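Local coordinates for protein putative ABC transporter subunit, substrate-binding component (Rhodopseudomonas palustris, PDB 4EVS) that probably serves as the periplasmic substrate-binding component of an ABC transporter, capturing benzoate derivatives such as 4-hydroxybenzoate, at residues 293-296 with 297-300; 64-67 with 68-72; 213-217 with 218-222. All blocks are in the same frame, centred on the assembly; numbering follows the deposited sequence. Where two conformers were deposited one is given.

Contact 1 of 3, residues 293-296 with 297-300; sequences RLIY and KMIE. With SO4 (sulfate ion), chain D.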
loop_
_atom_site.group_PDB
_atom_site.type_symbol
_atom_site.label_atom_id
_atom_site.label_comp_id
_atom_site.label_asym_id
_atom_site.label_seq_id
_atom_site.Cartn_x
_atom_site.Cartn_y
_atom_site.Cartn_z
ATOM N N ARG A 293 11.044 -5.103 -10.780
ATOM C CA ARG A 293 12.271 -5.844 -10.495
ATOM C C ARG A 293 11.989 -7.346 -10.403
ATOM O O ARG A 293 12.708 -8.167 -10.957
ATOM C CB ARG A 293 12.888 -5.387 -9.163
ATOM C CG ARG A 293 14.164 -6.087 -8.799
ATOM C CD ARG A 293 14.713 -5.732 -7.414
ATOM N NE ARG A 293 15.255 -4.359 -7.382
ATOM C CZ ARG A 293 16.479 -4.014 -7.773
ATOM N NH1 ARG A 293 17.378 -4.914 -8.254
ATOM N NH2 ARG A 293 16.811 -2.743 -7.710
ATOM N N LEU A 294 10.935 -7.719 -9.686
ATOM C CA LEU A 294 10.622 -9.132 -9.514
ATOM C C LEU A 294 10.142 -9.764 -10.827
ATOM O O LEU A 294 10.520 -10.899 -11.144
ATOM C CB LEU A 294 9.603 -9.384 -8.441
ATOM C CG LEU A 294 10.009 -9.069 -6.998
ATOM C CD1 LEU A 294 9.018 -9.609 -5.964
ATOM C CD2 LEU A 294 11.383 -9.445 -6.679
ATOM N N ILE A 295 9.373 -9.025 -11.636
ATOM C CA ILE A 295 8.944 -9.542 -12.935
ATOM C C ILE A 295 10.159 -9.759 -13.825
ATOM O O ILE A 295 10.260 -10.785 -14.478
ATOM C CB ILE A 295 7.940 -8.584 -13.608
ATOM C CG1 ILE A 295 6.639 -8.614 -12.805
ATOM C CG2 ILE A 295 7.672 -8.993 -15.098
ATOM C CD1 ILE A 295 5.638 -7.516 -13.130
ATOM N N TYR A 296 11.096 -8.805 -13.830
ATOM C CA TYR A 296 12.310 -9.021 -14.618
ATOM C C TYR A 296 13.069 -10.283 -14.161
ATOM O O TYR A 296 13.580 -11.044 -15.002
ATOM C CB TYR A 296 13.203 -7.797 -14.655
ATOM C CG TYR A 296 12.785 -6.739 -15.669
ATOM C CD1 TYR A 296 11.442 -6.396 -15.866
ATOM C CD2 TYR A 296 13.738 -6.043 -16.409
ATOM C CE1 TYR A 296 11.089 -5.421 -16.783
ATOM C CE2 TYR A 296 13.392 -5.068 -17.319
ATOM C CZ TYR A 296 12.075 -4.756 -17.513
ATOM O OH TYR A 296 11.723 -3.762 -18.380
ATOM N N LYS A 297 13.181 -10.469 -12.848
ATOM C CA LYS A 297 13.844 -11.641 -12.293
ATOM C C LYS A 297 13.135 -12.949 -12.688
ATOM O O LYS A 297 13.777 -13.950 -13.018
ATOM C CB LYS A 297 13.927 -11.509 -10.786
ATOM C CG LYS A 297 14.545 -12.694 -10.075
ATOM C CD LYS A 297 16.006 -12.865 -10.389
ATOM C CE LYS A 297 16.669 -13.915 -9.457
ATOM N NZ LYS A 297 18.104 -13.588 -9.275
HETATM N N MSE A 298 11.803 -12.938 -12.641
HETATM C CA MSE A 298 11.023 -14.107 -13.067
HETATM C C MSE A 298 11.227 -14.445 -14.523
HETATM O O MSE A 298 11.378 -15.605 -14.863
HETATM C CB MSE A 298 9.548 -13.923 -12.728
HETATM C CG MSE A 298 9.324 -13.925 -11.237
HETATM SE SE MSE A 298 7.442 -14.038 -10.718
HETATM C CE MSE A 298 6.937 -12.391 -11.314
ATOM N N ILE A 299 11.294 -13.419 -15.376
ATOM C CA ILE A 299 11.528 -13.664 -16.815
ATOM C C ILE A 299 12.934 -14.195 -17.028
ATOM O O ILE A 299 13.147 -15.089 -17.839
ATOM C CB ILE A 299 11.264 -12.386 -17.630
ATOM C CG1 ILE A 299 9.774 -11.970 -17.539
ATOM C CG2 ILE A 299 11.717 -12.559 -19.057
ATOM C CD1 ILE A 299 9.430 -10.590 -18.067
ATOM N N GLU A 300 13.905 -13.655 -16.294
ATOM C CA GLU A 300 15.287 -14.124 -16.382
ATOM C C GLU A 300 15.385 -15.587 -16.008
ATOM O O GLU A 300 16.020 -16.413 -16.701
ATOM C CB GLU A 300 16.136 -13.265 -15.442
ATOM C CG GLU A 300 17.531 -13.773 -15.129
ATOM C CD GLU A 300 18.416 -13.714 -16.305
ATOM O OE1 GLU A 300 18.095 -12.948 -17.254
ATOM O OE2 GLU A 300 19.459 -14.432 -16.292
HETATM S S SO4 D . 18.536 -0.151 -8.665
HETATM O O1 SO4 D . 17.202 -0.177 -9.305
HETATM O O2 SO4 D . 18.813 -1.390 -7.956
HETATM O O3 SO4 D . 19.510 -0.051 -9.751
HETATM O O4 SO4 D . 18.753 0.921 -7.691
#
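Met298, built as selenomethionine, folds back along Leu294 and Ile295 of the preceding turn. Its CB lies beside the carbonyl of Leu294. CG is closer still, 3.3 Å from Leu294 O. CG stands anti to the carbonyl carbon (chi1 -67°), which directs the chain back along the helix. The chain then runs straight to the selenium and bends at the last torsion (chi3 -68°). This bend puts the terminal CE 3.8 Å from Ile295 CA. CE also meets Ile295 CG1 at 4.1 Å, and the two side chains cross at a slant.

Ile299 uses the other branch of Ile295: its CD1 sits 3.8 Å from Ile295 CG2. Ile295 is thus touched on CG1 by one residue and on CG2 by another. The backbone is regular. Met298 N bonds to Leu294 O at 2.8 Å, and Lys297, Ile299 and Glu300 repeat the pattern.

At the N-terminal end of the segment, Arg293 turns the edge of its guanidinium to a sulfate, probably from the crystallisation liquor. Tyr289 and His36 also bind this ion. The NH2 to O2 distance is very short, so its exact length is doubtful. Helix 308-315 packs on Met298 through Ala311 and Val315. The repeated i to i+4 bonds are those of a regular alpha-helix, here helix 283-302 of a periplasmic binding protein fold.

Contact 2 of 3, residues 64-67 with 68-72; sequences AQEL and IVKEK
Glu66 and Glu71 meet near the end of a helix: their carboxylates come close, and Glu66 OE2 also lies against Glu71 CG.

The backbone bonds come first. Ile68 N reaches Ala64 O and Val69 N reaches Gln65 O in the usual i to i+4 way. Glu66 O then takes two donors. Lys70 N bonds to it at 2.8 Å, and Glu71 N bonds to it at 3.2 Å from within the carbonyl plane. The second is an i to i+5 bond, as in a pi-type turn. Lys72 follows with a positive phi and leaves the helical path.

The charged groups come next. Glu66 has CG anti to the backbone N (chi1 175°) and bends at chi2 (-84°), which brings its carboxylate to Glu71 although CB points away. Glu66 OE2 and Glu71 OE2 are 3.7 Å apart, with the carboxylate planes turned 44° from each other. Two like charges this close would probably repel, but Arg50 forms a salt bridge to each. Its NE pairs with Glu66 OE1 and its NH2 with Glu71 OE2. Replacing Glu66 with an alanine removes the carboxylate, which would probably leave Arg50 NE without its mate and Glu71 CG less covered, though still against Leu67.

The remaining contacts are van der Waals. Glu66 OE2 lies 3.5 Å from Glu71 CG. Leu67 CD2 touches the same CG, carbon to carbon, at 4.0 Å. Ile68 lays its CG1 branch back over the previous turn, with CG1 3.3 Å from Ala64 O.

The buried side of the turn faces the sheet. Leu67 packs on Ile11 of strand 5-12 and on Val48 of strand 43-51, and Ala64 also touches Ile11. Helix 57-69 therefore lies against both strands, and its end leads on towards strand 75-78.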
loop_
_atom_site.group_PDB
_atom_site.type_symbol
_atom_site.label_atom_id
_atom_site.label_comp_id
_atom_site.label_asym_id
_atom_site.label_seq_id
_atom_site.Cartn_x
_atom_site.Cartn_y
_atom_site.Cartn_z
ATOM N N ALA A 64 -8.904 -8.959 -16.046
ATOM C CA ALA A 64 -7.911 -10.030 -15.966
ATOM C C ALA A 64 -8.173 -11.136 -16.997
ATOM O O ALA A 64 -7.251 -11.639 -17.663
ATOM C CB ALA A 64 -7.806 -10.588 -14.535
ATOM N N GLN A 65 -9.429 -11.506 -17.147
ATOM C CA GLN A 65 -9.790 -12.520 -18.127
ATOM C C GLN A 65 -9.401 -12.064 -19.536
ATOM O O GLN A 65 -8.857 -12.848 -20.318
ATOM C CB GLN A 65 -11.297 -12.850 -18.016
ATOM C CG GLN A 65 -11.661 -13.558 -16.715
ATOM C CD GLN A 65 -13.137 -13.684 -16.527
ATOM O OE1 GLN A 65 -13.889 -12.759 -16.881
ATOM N NE2 GLN A 65 -13.580 -14.821 -15.954
ATOM N N GLU A 66 -9.638 -10.803 -19.856
ATOM C CA GLU A 66 -9.300 -10.254 -21.190
ATOM C C GLU A 66 -7.774 -10.281 -21.374
ATOM O O GLU A 66 -7.273 -10.533 -22.477
ATOM C CB GLU A 66 -9.792 -8.801 -21.352
ATOM C CG GLU A 66 -9.387 -8.043 -22.713
ATOM C CD GLU A 66 -7.964 -7.328 -22.858
ATOM O OE1 GLU A 66 -7.188 -7.088 -21.928
ATOM O OE2 GLU A 66 -7.623 -6.980 -24.007
ATOM N N LEU A 67 -7.042 -9.914 -20.333
ATOM C CA LEU A 67 -5.583 -9.896 -20.389
ATOM C C LEU A 67 -5.022 -11.297 -20.621
ATOM O O LEU A 67 -4.049 -11.502 -21.364
ATOM C CB LEU A 67 -4.966 -9.294 -19.124
ATOM C CG LEU A 67 -5.125 -7.793 -18.908
ATOM C CD1 LEU A 67 -4.813 -7.391 -17.425
ATOM C CD2 LEU A 67 -4.223 -7.052 -19.955
ATOM N N ILE A 68 -5.601 -12.278 -19.943
ATOM C CA ILE A 68 -5.205 -13.645 -20.112
ATOM C C ILE A 68 -5.556 -14.165 -21.524
ATOM O O ILE A 68 -4.710 -14.766 -22.207
ATOM C CB ILE A 68 -5.859 -14.531 -19.040
ATOM C CG1 ILE A 68 -5.209 -14.252 -17.687
ATOM C CG2 ILE A 68 -5.738 -16.006 -19.396
ATOM C CD1 ILE A 68 -6.105 -14.670 -16.497
ATOM N N VAL A 69 -6.804 -13.971 -21.938
ATOM C CA VAL A 69 -7.316 -14.603 -23.167
ATOM C C VAL A 69 -6.943 -13.874 -24.465
ATOM O O VAL A 69 -6.524 -14.503 -25.449
ATOM C CB VAL A 69 -8.871 -14.772 -23.080
ATOM C CG1 VAL A 69 -9.418 -15.259 -24.424
ATOM C CG2 VAL A 69 -9.228 -15.699 -21.874
ATOM N N LYS A 70 -7.084 -12.555 -24.459
ATOM C CA LYS A 70 -6.922 -11.764 -25.673
ATOM C C LYS A 70 -5.504 -11.149 -25.798
ATOM O O LYS A 70 -4.889 -11.166 -26.903
ATOM C CB LYS A 70 -8.057 -10.728 -25.773
ATOM C CG LYS A 70 -9.452 -11.387 -25.907
ATOM C CD LYS A 70 -10.639 -10.436 -26.134
ATOM C CE LYS A 70 -11.970 -11.244 -26.244
ATOM N NZ LYS A 70 -13.217 -10.408 -26.410
ATOM N N GLU A 71 -4.962 -10.624 -24.696
ATOM C CA GLU A 71 -3.598 -10.109 -24.692
ATOM C C GLU A 71 -2.540 -11.188 -24.531
ATOM O O GLU A 71 -1.402 -10.972 -24.899
ATOM C CB GLU A 71 -3.398 -9.046 -23.622
ATOM C CG GLU A 71 -4.186 -7.837 -23.895
ATOM C CD GLU A 71 -3.595 -7.008 -25.020
ATOM O OE1 GLU A 71 -2.353 -7.018 -25.213
ATOM O OE2 GLU A 71 -4.383 -6.326 -25.677
ATOM N N LYS A 72 -2.925 -12.343 -24.008
ATOM C CA LYS A 72 -2.023 -13.464 -23.710
ATOM C C LYS A 72 -0.821 -13.016 -22.872
ATOM O O LYS A 72 0.335 -13.310 -23.184
ATOM C CB LYS A 72 -1.597 -14.128 -24.994
ATOM C CG LYS A 72 -2.784 -14.688 -25.791
ATOM C CD LYS A 72 -2.298 -15.439 -27.051
ATOM C CE LYS A 72 -3.445 -15.915 -27.916
ATOM N NZ LYS A 72 -2.971 -16.792 -29.031
#

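Contact 3 of 3, residues 213-217 with 218-222; sequences KAYID and NGLKA
A Schellman motif ends helix 206-217, with Gly219 as its C-prime residue. Gly219 N bonds to Ile216 O at 3.0 Å. Leu220 N reaches back to Tyr215 O at 3.2 Å, but this bond is weak. Gly219 has a phi of 90°, where a CB would jam against the carbonyl oxygen of Asn218.

Asn218 grips the last turn twice. Its backbone N and its ND2 both bond to Ala214 O, ND2 at 2.9 Å, and they come from opposite faces of that carbonyl plane. The ND2 bond probably limits rotation of the amide. This turn belongs to a beta-alpha-beta crossover, in which helix 206-217 joins the neighbouring parallel strands 197-201 and 226-230.

The Tyr215 ring reaches Leu220 and Lys221 beyond the turn. A roughly anti first torsion (chi1 154°) swings it towards them, although CB points away. CD1 lies 3.7 Å from Leu220 CB, and OH lies 3.4 Å from Lys221 CG. Leu220 CB and Lys221 CB approach the ring obliquely. The hydroxyl bonds to Val225 O, and Lys221 NZ bonds to Ile247 O. A water takes the N-H of Ala222 at 3.0 Å from its N and donates to Ile216 O.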
loop_
_atom_site.group_PDB
_atom_site.type_symbol
_atom_site.label_atom_id
_atom_site.label_comp_id
_atom_site.label_asym_id
_atom_site.label_seq_id
_atom_site.Cartn_x
_atom_site.Cartn_y
_atom_site.Cartn_z
ATOM N N LYS A 213 -9.978 15.843 6.993
ATOM C CA LYS A 213 -10.507 17.185 6.978
ATOM C C LYS A 213 -11.620 17.333 8.009
ATOM O O LYS A 213 -11.722 18.363 8.668
ATOM C CB LYS A 213 -10.969 17.615 5.575
ATOM C CG LYS A 213 -11.238 19.115 5.409
ATOM C CD LYS A 213 -11.493 19.504 3.944
ATOM C CE LYS A 213 -10.260 19.406 3.047
ATOM N NZ LYS A 213 -9.131 20.316 3.427
ATOM N N ALA A 214 -12.477 16.325 8.141
ATOM C CA ALA A 214 -13.545 16.377 9.177
ATOM C C ALA A 214 -13.003 16.324 10.597
ATOM O O ALA A 214 -13.548 16.968 11.474
ATOM C CB ALA A 214 -14.560 15.265 8.979
ATOM N N TYR A 215 -11.935 15.567 10.798
ATOM C CA TYR A 215 -11.311 15.435 12.130
ATOM C C TYR A 215 -10.747 16.797 12.571
ATOM O O TYR A 215 -10.931 17.249 13.732
ATOM C CB TYR A 215 -10.213 14.376 11.994
ATOM C CG TYR A 215 -9.082 14.469 12.953
ATOM C CD1 TYR A 215 -9.274 14.189 14.305
ATOM C CD2 TYR A 215 -7.810 14.830 12.549
ATOM C CE1 TYR A 215 -8.227 14.285 15.232
ATOM C CE2 TYR A 215 -6.756 14.862 13.473
ATOM C CZ TYR A 215 -6.961 14.628 14.799
ATOM O OH TYR A 215 -5.891 14.717 15.683
ATOM N N ILE A 216 -10.092 17.490 11.635
ATOM C CA ILE A 216 -9.560 18.822 11.875
ATOM C C ILE A 216 -10.699 19.846 12.016
ATOM O O ILE A 216 -10.755 20.605 12.982
ATOM C CB ILE A 216 -8.622 19.267 10.758
ATOM C CG1 ILE A 216 -7.401 18.387 10.789
ATOM C CG2 ILE A 216 -8.227 20.785 10.926
ATOM C CD1 ILE A 216 -6.485 18.536 9.509
ATOM N N ASP A 217 -11.612 19.868 11.049
ATOM C CA ASP A 217 -12.550 20.990 10.954
ATOM C C ASP A 217 -13.644 20.948 11.995
ATOM O O ASP A 217 -14.236 21.993 12.277
ATOM C CB ASP A 217 -13.159 21.117 9.561
ATOM C CG ASP A 217 -12.167 21.594 8.527
ATOM O OD1 ASP A 217 -11.026 21.970 8.871
ATOM O OD2 ASP A 217 -12.530 21.601 7.328
ATOM N N ASN A 218 -13.921 19.758 12.552
ATOM C CA ASN A 218 -14.844 19.620 13.681
ATOM C C ASN A 218 -14.145 19.762 15.043
ATOM O O ASN A 218 -14.787 19.637 16.088
ATOM C CB ASN A 218 -15.656 18.336 13.562
ATOM C CG ASN A 218 -16.646 18.421 12.407
ATOM O OD1 ASN A 218 -17.636 19.196 12.446
ATOM N ND2 ASN A 218 -16.353 17.690 11.342
ATOM N N GLY A 219 -12.841 20.103 15.020
ATOM C CA GLY A 219 -12.166 20.571 16.243
ATOM C C GLY A 219 -11.532 19.520 17.099
ATOM O O GLY A 219 -11.006 19.823 18.173
ATOM N N LEU A 220 -11.560 18.260 16.650
ATOM C CA LEU A 220 -11.069 17.194 17.514
ATOM C C LEU A 220 -9.574 17.367 17.755
ATOM O O LEU A 220 -9.081 17.158 18.852
ATOM C CB LEU A 220 -11.383 15.820 16.942
ATOM C CG LEU A 220 -12.796 15.279 17.193
ATOM C CD1 LEU A 220 -13.863 16.203 16.567
ATOM C CD2 LEU A 220 -12.945 13.903 16.604
ATOM N N LYS A 221 -8.839 17.693 16.690
ATOM C CA LYS A 221 -7.384 17.800 16.795
ATOM C C LYS A 221 -6.971 18.892 17.774
ATOM O O LYS A 221 -6.111 18.653 18.667
ATOM C CB LYS A 221 -6.753 18.052 15.430
ATOM C CG LYS A 221 -5.217 18.057 15.416
ATOM C CD LYS A 221 -4.696 18.214 14.012
ATOM C CE LYS A 221 -3.251 17.761 13.825
ATOM N NZ LYS A 221 -2.393 18.483 14.675
ATOM N N ALA A 222 -7.651 20.038 17.683
ATOM C CA ALA A 222 -7.400 21.179 18.586
ATOM C C ALA A 222 -7.872 20.946 20.026
ATOM O O ALA A 222 -7.411 21.618 20.943
ATOM C CB ALA A 222 -7.994 22.457 18.006
HETATM O O HOH W 1 -9.054 20.806 15.166
#

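How the contacts relate
From the N terminus the order is contact 2, contact 3, contact 1. Each lies within one continuous run, so none closes a long loop, and none nests in or crosses another. Contact 2 ends helix 57-69, which links strands 43-51 and 75-78 of the six-stranded sheet. Contact 3 ends helix 206-217, between two strands of the other sheet. Contact 1 lies inside helix 283-302, which returns to the first sheet and touches its strand 39-40. The centres of contacts 1 and 2 are about 20 Å apart. Contact 3 is about 46 Å from each, centre to centre, on the opposite side of the chain's centre.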